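Local coordinates for Fe-regulated protein B (Neisseria meningitidis, PDB 4AIP) that probably carries iron across the outer membrane as a TonB-dependent transporter, a beta-barrel closed from within by a plug domain, at residues 280-285 / 345-350. Numbering follows the deposited sequence.
Sequences TVREEF and TGYAGN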
# COMPACT_ATOMS: atom_id res chain seq x y z
N THR B 280 -14.70 -14.23 -6.09
CA THR B 280 -15.25 -15.00 -7.17
C THR B 280 -16.24 -14.12 -7.90
O THR B 280 -16.75 -13.14 -7.36
CB THR B 280 -15.93 -16.30 -6.63
OG1 THR B 280 -17.03 -15.95 -5.77
CG2 THR B 280 -15.01 -17.04 -5.78
N VAL B 281 -16.46 -14.43 -9.17
CA VAL B 281 -17.49 -13.75 -9.95
C VAL B 281 -18.66 -14.20 -9.12
O VAL B 281 -18.69 -15.36 -8.74
CB VAL B 281 -17.61 -14.41 -11.36
CG1 VAL B 281 -18.82 -13.80 -12.16
CG2 VAL B 281 -16.28 -14.35 -12.14
N ARG B 282 -19.60 -13.38 -8.73
CA ARG B 282 -20.66 -14.00 -7.88
C ARG B 282 -20.24 -14.31 -6.47
O ARG B 282 -20.06 -15.48 -6.11
CB ARG B 282 -21.13 -15.37 -8.41
CG ARG B 282 -21.94 -15.37 -9.65
CD ARG B 282 -22.39 -16.77 -9.96
NE ARG B 282 -22.49 -17.00 -11.40
CZ ARG B 282 -21.47 -17.33 -12.19
NH1 ARG B 282 -20.24 -17.50 -11.70
NH2 ARG B 282 -21.68 -17.48 -13.50
N GLU B 283 -20.16 -13.30 -5.62
CA GLU B 283 -19.67 -13.49 -4.26
C GLU B 283 -20.59 -14.26 -3.31
O GLU B 283 -20.19 -14.61 -2.18
CB GLU B 283 -19.32 -12.15 -3.68
CG GLU B 283 -18.49 -11.35 -4.65
CD GLU B 283 -17.93 -10.11 -4.05
OE1 GLU B 283 -18.34 -9.70 -2.91
OE2 GLU B 283 -17.08 -9.52 -4.74
N GLU B 284 -21.82 -14.52 -3.75
CA GLU B 284 -22.77 -15.24 -2.90
C GLU B 284 -22.49 -16.74 -2.85
O GLU B 284 -23.01 -17.43 -2.01
CB GLU B 284 -24.23 -14.93 -3.28
CG GLU B 284 -24.69 -15.58 -4.58
CD GLU B 284 -26.19 -15.33 -4.89
OE1 GLU B 284 -27.06 -15.24 -3.98
OE2 GLU B 284 -26.49 -15.24 -6.09
N PHE B 285 -21.67 -17.22 -3.77
CA PHE B 285 -21.25 -18.60 -3.80
C PHE B 285 -19.73 -18.70 -3.64
O PHE B 285 -19.02 -17.76 -4.00
CB PHE B 285 -21.62 -19.20 -5.16
CG PHE B 285 -23.09 -19.08 -5.55
CD1 PHE B 285 -24.11 -19.56 -4.71
CD2 PHE B 285 -23.44 -18.58 -6.80
CE1 PHE B 285 -25.45 -19.45 -5.09
CE2 PHE B 285 -24.76 -18.47 -7.18
CZ PHE B 285 -25.77 -18.90 -6.32
N THR B 345 -15.59 -13.01 -16.23
CA THR B 345 -16.79 -12.43 -15.67
C THR B 345 -17.83 -12.15 -16.75
O THR B 345 -17.78 -11.09 -17.38
CB THR B 345 -16.46 -11.11 -14.94
OG1 THR B 345 -15.30 -11.30 -14.13
CG2 THR B 345 -17.63 -10.65 -14.06
N GLY B 346 -18.79 -13.07 -16.94
CA GLY B 346 -19.84 -12.95 -17.98
C GLY B 346 -20.58 -11.64 -17.89
O GLY B 346 -20.80 -10.96 -18.90
N TYR B 347 -20.92 -11.26 -16.65
CA TYR B 347 -21.78 -10.09 -16.35
C TYR B 347 -21.15 -8.74 -16.71
O TYR B 347 -21.87 -7.79 -16.96
CB TYR B 347 -22.21 -10.09 -14.88
CG TYR B 347 -22.82 -11.38 -14.42
CD1 TYR B 347 -24.15 -11.71 -14.73
CD2 TYR B 347 -22.08 -12.30 -13.69
CE1 TYR B 347 -24.72 -12.94 -14.32
CE2 TYR B 347 -22.64 -13.53 -13.27
CZ TYR B 347 -23.95 -13.82 -13.60
OH TYR B 347 -24.50 -14.99 -13.20
N ALA B 348 -19.83 -8.69 -16.72
CA ALA B 348 -19.11 -7.48 -17.09
C ALA B 348 -18.80 -7.45 -18.60
O ALA B 348 -18.10 -6.55 -19.09
CB ALA B 348 -17.83 -7.30 -16.23
N GLY B 349 -19.34 -8.42 -19.34
CA GLY B 349 -19.06 -8.57 -20.76
C GLY B 349 -17.72 -9.21 -21.06
O GLY B 349 -17.15 -9.00 -22.12
N ASN B 350 -17.22 -10.01 -20.12
CA ASN B 350 -15.94 -10.72 -20.29
C ASN B 350 -14.77 -9.78 -20.65
O ASN B 350 -13.90 -10.09 -21.47
CB ASN B 350 -16.09 -11.91 -21.26
CG ASN B 350 -17.12 -12.91 -20.78
OD1 ASN B 350 -16.86 -13.69 -19.87
ND2 ASN B 350 -18.30 -12.89 -21.38
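Val-281 meets Thr-345 and Tyr-347 where two loops that join barrel strands, one after strand 278-279 and the other after strand 325-339, fold against each other. The contact illustrates how a small apolar patch can be joined to a weak polar link. Just before the valine, Thr-280 OG1 donates to Arg-282 O at 3.1 Å, tying the backbone on either side of it. With CG1 anti to the backbone N, the two methyls of Val-281 divide the work. CG2 lies 3.8 Å from Thr-345 OG1, a hydroxyl whose hydrogen bond goes to Asp-342, while CG1 sits 3.9 Å from Thr-345 CG2. The same CG1 also meets the edge of the Tyr-347 ring, near its plane, at 3.9 Å from CD2.

Arg-282 follows, its chain crossing the tyrosine at about a right angle. A bend at chi3 (-148°) turns the guanidinium so that Tyr-347 CE2 lies over one of its faces, 3.9 Å from NE, with the two planes 77° apart; this is edge against face, not a parallel stack. NE also gives Tyr-347 OH a weak hydrogen bond of 3.4 Å, bent to 133°. The firmer grip on the guanidinium comes from its NH1, bonded to Gln-299 OE1 and Arg-298 O. A type I turn then runs from Arg-282 to Phe-285. At its two middle positions Glu-283 and Glu-284 form salt bridges with Arg-279 and Arg-722, respectively, while on the other loop Tyr-347, standing on a short 3-10 turn, also meets the ring of His-133.

The chemistry implies a largely van der Waals joint between neighbouring barrel loops, in which the tyrosine hydroxyl adds a loose polar link to an arginine probably positioned by Gln-299 and the carbonyl of Arg-298.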